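Local atomic coordinates of 3-phytase (Klebsiella pneumoniae, PDB entry 2WNH), a protein that probably hydrolyses phytate (inositol hexakisphosphate), releasing phosphate from the 3-position, as a member of the histidine acid phosphatase family. Residues V288-D291 / T292-A295; T213-L216 / G217-N221; N314-P317 / G318-L321. The protein carries 3 engineered substitutions. All coordinates share one frame; numbering follows the deposited sequence.

Interaction 1 (V288-D291 / T292-A295); sequences VAHD and TNIA
His290 and Asn293 lie side by side where a strand of the central sheet gives way to helix 291-301. The sequence His290-Asp291 is the His-Asp pair that marks histidine acid phosphatases, whose aspartate is generally taken, in relatives, to be the proton donor. His290 is the N-cap, and half of a capping box is built here: the side chain of the third helical residue turns back to the cap's own N-H.

Among the polar contacts, Asn293 OD1 accepts from His290 N at 3.1 Å, in the carbonyl plane and on a lone pair, although the N-H...O angle is only 139°. Asn293 can reach it because CG stands beside its own backbone N (chi1 -55°), which folds the amide toward the start of the helix. Asparagine suits the place, since its other end, ND2, can donate at the same time to Phe131 O. The backbone then opens the helix with two straight bonds, Ile294 N to His290 O at 3.2 Å and Ala295 N to Asp291 O at 2.9 Å. A weak bond runs from Thr292 N to Asp291 OD1 at 2.8 Å, while OD2 makes a long, weak ion pair with Arg24.

Packing contacts gather round the same amide oxygen. The methyl of Ala289 lies 3.4 Å from Asn293 OD1, small enough to leave the amide room beside the strand end. The imidazole and amide planes are turned 50° apart, and NE2 of the imidazole is held by Ser96 OG, so each flat group has a polar partner beyond this turn. Where the two side chains meet, Asn293 OD1 sits at the edge of the imidazole, in its plane, 3.4 Å from His290 CD2.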
ATOM      1  N   VAL B 288     -26.624 -12.009   8.440  1.00 15.48           N
ATOM      2  CA  VAL B 288     -26.528 -12.546   7.097  1.00 14.40           C
ATOM      3  C   VAL B 288     -27.426 -13.785   7.013  1.00 14.61           C
ATOM      4  O   VAL B 288     -27.209 -14.776   7.727  1.00 15.47           O
ATOM      5  CB  VAL B 288     -25.052 -12.840   6.711  1.00 15.04           C
ATOM      6  CG1 VAL B 288     -24.960 -13.301   5.255  1.00 16.50           C
ATOM      7  CG2 VAL B 288     -24.176 -11.552   6.901  1.00 13.55           C
ATOM      8  N   ALA B 289     -28.409 -13.705   6.125  1.00 15.73           N
ATOM      9  CA  ALA B 289     -29.419 -14.759   6.000  1.00 15.77           C
ATOM     10  C   ALA B 289     -29.909 -14.892   4.555  1.00 16.44           C
ATOM     11  O   ALA B 289     -29.119 -14.830   3.608  1.00 15.66           O
ATOM     12  CB  ALA B 289     -30.579 -14.517   6.986  1.00 16.58           C
ATOM     13  N   HIS B 290     -31.212 -15.054   4.385  1.00 17.02           N
ATOM     14  CA  HIS B 290     -31.769 -15.526   3.112  1.00 18.03           C
ATOM     15  C   HIS B 290     -32.771 -14.519   2.574  1.00 18.36           C
ATOM     16  O   HIS B 290     -33.263 -13.652   3.306  1.00 17.92           O
ATOM     17  CB  HIS B 290     -32.365 -16.944   3.299  1.00 17.78           C
ATOM     18  CG  HIS B 290     -31.450 -17.872   4.044  1.00 22.60           C
ATOM     19  ND1 HIS B 290     -30.577 -18.737   3.410  1.00 25.87           N
ATOM     20  CD2 HIS B 290     -31.222 -18.019   5.374  1.00 25.76           C
ATOM     21  CE1 HIS B 290     -29.873 -19.393   4.318  1.00 26.46           C
ATOM     22  NE2 HIS B 290     -30.247 -18.978   5.518  1.00 28.65           N
ATOM     23  N   ASP B 291     -33.057 -14.612   1.277  1.00 18.86           N
ATOM     24  CA  ASP B 291     -34.015 -13.712   0.661  1.00 19.71           C
ATOM     25  C   ASP B 291     -35.382 -13.853   1.325  1.00 18.56           C
ATOM     26  O   ASP B 291     -36.093 -12.875   1.466  1.00 17.38           O
ATOM     27  CB  ASP B 291     -34.100 -13.910  -0.864  1.00 20.88           C
ATOM     28  CG  ASP B 291     -34.237 -15.381  -1.295  1.00 26.77           C
ATOM     29  OD1 ASP B 291     -34.453 -16.301  -0.468  1.00 26.85           O
ATOM     30  OD2 ASP B 291     -34.134 -15.609  -2.511  1.00 25.48           O
ATOM     31  N   THR B 292     -35.720 -15.072   1.745  1.00 18.19           N
ATOM     32  CA  THR B 292     -36.949 -15.335   2.507  1.00 19.32           C
ATOM     33  C   THR B 292     -37.098 -14.389   3.720  1.00 18.78           C
ATOM     34  O   THR B 292     -38.152 -13.777   3.953  1.00 18.04           O
ATOM     35  CB  THR B 292     -36.930 -16.799   2.980  1.00 19.95           C
ATOM     36  OG1 THR B 292     -36.904 -17.648   1.823  1.00 24.73           O
ATOM     37  CG2 THR B 292     -38.192 -17.133   3.793  1.00 23.72           C
ATOM     38  N   ASN B 293     -36.019 -14.279   4.492  1.00 17.59           N
ATOM     39  CA  ASN B 293     -36.005 -13.437   5.680  1.00 17.53           C
ATOM     40  C   ASN B 293     -36.163 -11.957   5.336  1.00 16.42           C
ATOM     41  O   ASN B 293     -36.950 -11.239   5.971  1.00 16.03           O
ATOM     42  CB  ASN B 293     -34.710 -13.667   6.469  1.00 17.16           C
ATOM     43  CG  ASN B 293     -34.485 -15.123   6.814  1.00 19.23           C
ATOM     44  OD1 ASN B 293     -33.659 -15.792   6.200  1.00 19.53           O
ATOM     45  ND2 ASN B 293     -35.254 -15.635   7.766  1.00 18.99           N
ATOM     46  N   ILE B 294     -35.413 -11.490   4.340  1.00 16.50           N
ATOM     47  CA  ILE B 294     -35.534 -10.111   3.877  1.00 15.92           C
ATOM     48  C   ILE B 294     -36.940  -9.781   3.390  1.00 16.40           C
ATOM     49  O   ILE B 294     -37.487  -8.747   3.746  1.00 15.53           O
ATOM     50  CB  ILE B 294     -34.487  -9.748   2.809  1.00 17.50           C
ATOM     51  CG1 ILE B 294     -33.095  -9.835   3.447  1.00 17.25           C
ATOM     52  CG2 ILE B 294     -34.758  -8.338   2.266  1.00 15.98           C
ATOM     53  CD1 ILE B 294     -31.907  -9.741   2.462  1.00 18.89           C
ATOM     54  N   ALA B 295     -37.522 -10.676   2.587  1.00 14.97           N
ATOM     55  CA  ALA B 295     -38.897 -10.480   2.108  1.00 15.09           C
ATOM     56  C   ALA B 295     -39.899 -10.369   3.259  1.00 15.35           C
ATOM     57  O   ALA B 295     -40.767  -9.481   3.250  1.00 14.00           O
ATOM     58  CB  ALA B 295     -39.295 -11.597   1.146  1.00 16.21           C
TER

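Interaction 2 (T213-L216 / G217-N221); sequences TLRL and GWSEN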
ATOM      1  N   THR B 213     -32.640 -19.253 -10.742  1.00 19.06           N
ATOM      2  CA  THR B 213     -31.453 -19.964 -11.249  1.00 18.58           C
ATOM      3  C   THR B 213     -30.813 -19.238 -12.451  1.00 18.88           C
ATOM      4  O   THR B 213     -29.576 -19.114 -12.530  1.00 18.35           O
ATOM      5  CB  THR B 213     -31.793 -21.429 -11.611  1.00 19.13           C
ATOM      6  OG1 THR B 213     -32.364 -22.087 -10.466  1.00 20.07           O
ATOM      7  CG2 THR B 213     -30.545 -22.186 -12.082  1.00 18.78           C
ATOM      8  N   LEU B 214     -31.647 -18.770 -13.375  1.00 17.59           N
ATOM      9  CA  LEU B 214     -31.145 -18.016 -14.526  1.00 17.70           C
ATOM     10  C   LEU B 214     -30.530 -16.692 -14.082  1.00 17.52           C
ATOM     11  O   LEU B 214     -29.452 -16.325 -14.550  1.00 16.52           O
ATOM     12  CB  LEU B 214     -32.250 -17.812 -15.570  1.00 18.17           C
ATOM     13  CG  LEU B 214     -32.789 -19.125 -16.165  1.00 20.88           C
ATOM     14  CD1 LEU B 214     -33.985 -18.799 -17.036  1.00 20.54           C
ATOM     15  CD2 LEU B 214     -31.746 -19.882 -16.979  1.00 22.20           C
ATOM     16  N   ARG B 215     -31.214 -15.984 -13.174  1.00 16.46           N
ATOM     17  CA  ARG B 215     -30.693 -14.722 -12.645  1.00 17.33           C
ATOM     18  C   ARG B 215     -29.350 -14.923 -11.953  1.00 17.08           C
ATOM     19  O   ARG B 215     -28.417 -14.124 -12.132  1.00 17.03           O
ATOM     20  CB  ARG B 215     -31.683 -14.096 -11.653  1.00 16.95           C
ATOM     21  CG  ARG B 215     -31.132 -12.827 -10.965  1.00 20.42           C
ATOM     22  CD  ARG B 215     -30.483 -13.167  -9.600  1.00 19.22           C
ATOM     23  NE  ARG B 215     -31.529 -13.279  -8.578  1.00 19.11           N
ATOM     24  CZ  ARG B 215     -32.197 -12.239  -8.088  1.00 20.48           C
ATOM     25  NH1 ARG B 215     -31.917 -11.009  -8.494  1.00 20.12           N
ATOM     26  NH2 ARG B 215     -33.159 -12.425  -7.191  1.00 21.53           N
ATOM     27  N   LEU B 216     -29.268 -15.970 -11.135  1.00 17.45           N
ATOM     28  CA  LEU B 216     -28.007 -16.316 -10.445  1.00 16.60           C
ATOM     29  C   LEU B 216     -26.905 -16.719 -11.435  1.00 16.10           C
ATOM     30  O   LEU B 216     -25.772 -16.233 -11.318  1.00 16.52           O
ATOM     31  CB  LEU B 216     -28.234 -17.413  -9.383  1.00 17.92           C
ATOM     32  CG  LEU B 216     -29.017 -16.959  -8.138  1.00 19.24           C
ATOM     33  CD1 LEU B 216     -29.482 -18.164  -7.338  1.00 17.79           C
ATOM     34  CD2 LEU B 216     -28.207 -15.988  -7.279  1.00 19.59           C
ATOM     35  N   GLY B 217     -27.229 -17.555 -12.430  1.00 16.88           N
ATOM     36  CA  GLY B 217     -26.250 -17.892 -13.497  1.00 16.72           C
ATOM     37  C   GLY B 217     -25.727 -16.704 -14.316  1.00 17.25           C
ATOM     38  O   GLY B 217     -24.529 -16.688 -14.682  1.00 16.79           O
ATOM     39  N   TRP B 218     -26.612 -15.739 -14.620  1.00 16.29           N
ATOM     40  CA  TRP B 218     -26.219 -14.464 -15.249  1.00 16.40           C
ATOM     41  C   TRP B 218     -25.228 -13.739 -14.341  1.00 16.01           C
ATOM     42  O   TRP B 218     -24.139 -13.320 -14.759  1.00 15.23           O
ATOM     43  CB  TRP B 218     -27.423 -13.533 -15.524  1.00 17.79           C
ATOM     44  CG  TRP B 218     -26.967 -12.258 -16.227  1.00 16.36           C
ATOM     45  CD1 TRP B 218     -26.661 -11.048 -15.648  1.00 18.04           C
ATOM     46  CD2 TRP B 218     -26.684 -12.116 -17.627  1.00 21.15           C
ATOM     47  NE1 TRP B 218     -26.227 -10.159 -16.614  1.00 21.04           N
ATOM     48  CE2 TRP B 218     -26.247 -10.786 -17.836  1.00 20.24           C
ATOM     49  CE3 TRP B 218     -26.796 -12.980 -18.733  1.00 24.08           C
ATOM     50  CZ2 TRP B 218     -25.892 -10.300 -19.112  1.00 22.45           C
ATOM     51  CZ3 TRP B 218     -26.441 -12.492 -20.010  1.00 23.04           C
ATOM     52  CH2 TRP B 218     -25.999 -11.163 -20.179  1.00 21.33           C
ATOM     53  N   SER B 219     -25.631 -13.588 -13.086  1.00 15.61           N
ATOM     54  CA  SER B 219     -24.859 -12.825 -12.101  1.00 15.70           C
ATOM     55  C   SER B 219     -23.496 -13.453 -11.833  1.00 15.54           C
ATOM     56  O   SER B 219     -22.524 -12.732 -11.524  1.00 16.92           O
ATOM     57  CB  SER B 219     -25.648 -12.728 -10.795  1.00 15.82           C
ATOM     58  OG  SER B 219     -26.899 -12.104 -11.040  1.00 17.35           O
ATOM     59  N   GLU B 220     -23.448 -14.777 -11.939  1.00 15.55           N
ATOM     60  CA  GLU B 220     -22.243 -15.608 -11.777  1.00 15.76           C
ATOM     61  C   GLU B 220     -21.189 -15.405 -12.879  1.00 14.70           C
ATOM     62  O   GLU B 220     -20.031 -15.805 -12.728  1.00 15.61           O
ATOM     63  CB  GLU B 220     -22.668 -17.100 -11.748  1.00 15.45           C
ATOM     64  CG  GLU B 220     -21.536 -18.158 -11.717  1.00 16.13           C
ATOM     65  CD  GLU B 220     -20.869 -18.283 -10.342  1.00 14.84           C
ATOM     66  OE1 GLU B 220     -21.167 -17.481  -9.445  1.00 16.62           O
ATOM     67  OE2 GLU B 220     -20.040 -19.212 -10.153  1.00 16.12           O
ATOM     68  N   ASN B 221     -21.600 -14.837 -14.006  1.00 15.11           N
ATOM     69  CA  ASN B 221     -20.742 -14.880 -15.212  1.00 15.76           C
ATOM     70  C   ASN B 221     -20.510 -16.312 -15.760  1.00 15.59           C
ATOM     71  O   ASN B 221     -19.409 -16.650 -16.250  1.00 16.15           O
ATOM     72  CB  ASN B 221     -19.401 -14.129 -14.983  1.00 14.72           C
ATOM     73  CG  ASN B 221     -18.693 -13.786 -16.297  1.00 18.74           C
ATOM     74  OD1 ASN B 221     -19.340 -13.667 -17.346  1.00 17.37           O
ATOM     75  ND2 ASN B 221     -17.361 -13.639 -16.251  1.00 16.49           N
TER
HETATM   76  O   HOH W   1     -29.083 -10.158  -9.499  1.00 17.20           O
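Ser219 OG turns back along the helix and gives its hydrogen bond to Arg215 O, 2.8 Å away, one turn earlier. Its first torsion, -59°, sets OG beside the serine's own backbone N and lets it reach that carbonyl. Arg215 O is gripped twice, for Ser219 N also donates to it at 3.0 Å, the two donors coming from opposite faces of the carbonyl plane. A serine can thus satisfy its hydroxyl within the helix, a useful property in a buried position. This is the tight part: Gly217 N to Thr213 O and Trp218 N to Leu214 O continue the bonding, and Trp218 CB lies 3.6 Å from Arg215 O.

The helix ends just beyond, in a Schellman motif. Asn221 takes a positive phi of 64°, a conformation asparagine tolerates better than most residues, and its N-H turns back to Trp218 O at 3.1 Å; Glu220 N to Leu216 O, 2.8 Å, is a regular bond of the last turn.

The looser side is served by water and by partners further off. One water accepts from Arg215 NH1 at 3.1 Å and donates weakly to Ser219 OG, bridging the two side chains, whose nearest atoms, Arg215 CD and Ser219 OG, are 4.0 Å apart. The bent arginine chain carries its guanidinium away to Asn314 OD1 and Glu212. The side chain of Glu220 meets the preceding turn only with CB, near Leu216 O, and its carboxylate bonds to Thr57, while the amide of Asn221 bonds to Gly117 and Asp110 of the second subunit.

Interaction 3 (N314-P317 / G318-L321); sequences NIPP and GSSL
Ser319 lays its CB and OG against the ring of Pro316, each 3.7 Å from Pro316 CD, and OG also meets the Ile315 CG2 methyl at 3.3 Å. The backbone beneath is a type II beta turn from Pro316 to Ser319, leading into strand 320-328. Each corner has a fitting residue: the ring of Pro317 fixes phi near the -58° found here, as the first corner requires, and Gly318 at the second takes a positive phi of 66°, having no CB to press on the carbonyl of Pro317.

The turn is closed doubly on one acceptor. Ser319 N donates to Pro316 O at 3.1 Å, from above the carbonyl plane. The hydroxyl of the same serine donates to it as well, which is possible because OG lies between the backbone N and the carbonyl carbon (chi1 68°) and so faces back across the turn. The prolines, having no N-H, bring no backbone donor that would need a partner in this buried place; Phe340 and Ala342 cover Pro316. The hydroxyl bond is short, 2.7 Å from Ser319 OG to Pro316 O, and lies in the carbonyl plane on a lone pair.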
ATOM      1  N   ASN B 314     -37.572  -7.295  -5.834  1.00 15.69           N
ATOM      2  CA  ASN B 314     -36.517  -8.281  -6.094  1.00 16.54           C
ATOM      3  C   ASN B 314     -35.382  -8.122  -5.074  1.00 15.07           C
ATOM      4  O   ASN B 314     -35.016  -6.993  -4.727  1.00 16.94           O
ATOM      5  CB  ASN B 314     -35.961  -8.148  -7.517  1.00 17.28           C
ATOM      6  CG  ASN B 314     -34.982  -9.235  -7.854  1.00 20.28           C
ATOM      7  OD1 ASN B 314     -33.793  -9.143  -7.536  1.00 21.05           O
ATOM      8  ND2 ASN B 314     -35.466 -10.279  -8.509  1.00 18.97           N
ATOM      9  N   ILE B 315     -34.874  -9.251  -4.583  1.00 16.07           N
ATOM     10  CA  ILE B 315     -33.770  -9.282  -3.617  1.00 16.22           C
ATOM     11  C   ILE B 315     -32.544 -10.011  -4.237  1.00 15.48           C
ATOM     12  O   ILE B 315     -32.447 -11.246  -4.187  1.00 16.16           O
ATOM     13  CB  ILE B 315     -34.233  -9.984  -2.282  1.00 15.21           C
ATOM     14  CG1 ILE B 315     -35.478  -9.306  -1.689  1.00 15.44           C
ATOM     15  CG2 ILE B 315     -33.083 -10.059  -1.243  1.00 16.61           C
ATOM     16  CD1 ILE B 315     -36.372 -10.300  -0.874  1.00 14.38           C
ATOM     17  N   PRO B 316     -31.622  -9.255  -4.868  1.00 16.46           N
ATOM     18  CA  PRO B 316     -30.435  -9.840  -5.496  1.00 16.30           C
ATOM     19  C   PRO B 316     -29.434 -10.459  -4.533  1.00 16.21           C
ATOM     20  O   PRO B 316     -29.414 -10.137  -3.336  1.00 16.76           O
ATOM     21  CB  PRO B 316     -29.797  -8.634  -6.214  1.00 16.46           C
ATOM     22  CG  PRO B 316     -30.950  -7.683  -6.450  1.00 15.78           C
ATOM     23  CD  PRO B 316     -31.708  -7.809  -5.139  1.00 15.83           C
ATOM     24  N   PRO B 317     -28.588 -11.366  -5.033  1.00 16.94           N
ATOM     25  CA  PRO B 317     -27.539 -11.915  -4.153  1.00 16.30           C
ATOM     26  C   PRO B 317     -26.636 -10.810  -3.596  1.00 16.70           C
ATOM     27  O   PRO B 317     -26.278  -9.858  -4.330  1.00 16.49           O
ATOM     28  CB  PRO B 317     -26.741 -12.834  -5.093  1.00 17.62           C
ATOM     29  CG  PRO B 317     -27.092 -12.333  -6.490  1.00 17.80           C
ATOM     30  CD  PRO B 317     -28.534 -11.933  -6.389  1.00 16.94           C
ATOM     31  N   GLY B 318     -26.291 -10.936  -2.320  1.00 15.82           N
ATOM     32  CA  GLY B 318     -25.473  -9.961  -1.612  1.00 15.33           C
ATOM     33  C   GLY B 318     -26.131  -8.596  -1.420  1.00 14.94           C
ATOM     34  O   GLY B 318     -25.465  -7.648  -1.020  1.00 14.82           O
ATOM     35  N   SER B 319     -27.435  -8.484  -1.689  1.00 15.37           N
ATOM     36  CA  SER B 319     -28.159  -7.243  -1.432  1.00 15.26           C
ATOM     37  C   SER B 319     -28.467  -7.152   0.072  1.00 14.20           C
ATOM     38  O   SER B 319     -28.358  -8.155   0.783  1.00 16.07           O
ATOM     39  CB  SER B 319     -29.461  -7.220  -2.234  1.00 15.12           C
ATOM     40  OG  SER B 319     -30.365  -8.211  -1.748  1.00 15.49           O
ATOM     41  N   SER B 320     -28.813  -5.967   0.566  1.00 14.37           N
ATOM     42  CA  SER B 320     -29.129  -5.851   1.994  1.00 14.10           C
ATOM     43  C   SER B 320     -30.134  -4.757   2.311  1.00 14.17           C
ATOM     44  O   SER B 320     -30.276  -3.803   1.557  1.00 14.17           O
ATOM     45  CB  SER B 320     -27.867  -5.670   2.837  1.00 15.26           C
ATOM     46  OG  SER B 320     -27.296  -4.399   2.629  1.00 15.07           O
ATOM     47  N   LEU B 321     -30.821  -4.961   3.440  1.00 13.78           N
ATOM     48  CA  LEU B 321     -31.722  -4.004   4.056  1.00 15.19           C
ATOM     49  C   LEU B 321     -30.938  -3.372   5.207  1.00 15.35           C
ATOM     50  O   LEU B 321     -30.344  -4.077   6.035  1.00 15.82           O
ATOM     51  CB  LEU B 321     -32.943  -4.770   4.591  1.00 16.72           C
ATOM     52  CG  LEU B 321     -34.107  -3.972   5.145  1.00 23.45           C
ATOM     53  CD1 LEU B 321     -34.646  -2.977   4.113  1.00 22.14           C
ATOM     54  CD2 LEU B 321     -35.193  -4.994   5.522  1.00 24.54           C
TER

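Interaction 3 touches both of the others. Ile315 CD1 packs 3.5 Å from Asp291 O of interaction 1, and Arg215 NH1 of interaction 2 makes a probable hydrogen bond of 2.8 Å to Asn314 OD1. Interactions 1 and 3 have centres 8 Å apart; interactions 1 and 2, 18 Å apart between centres, do not touch. The backbone of Arg24 and His25 bonds to that of 318-319, and that of His25 also to Ala289. As their Arg-His-Gly motif and the His-Asp pair form the catalytic centre in relatives, interactions 1 and 3 probably border the active site. A glycerol, probably from the crystallisation liquor, bonds to the backbone O atoms of Glu220 and Asn221 in interaction 2.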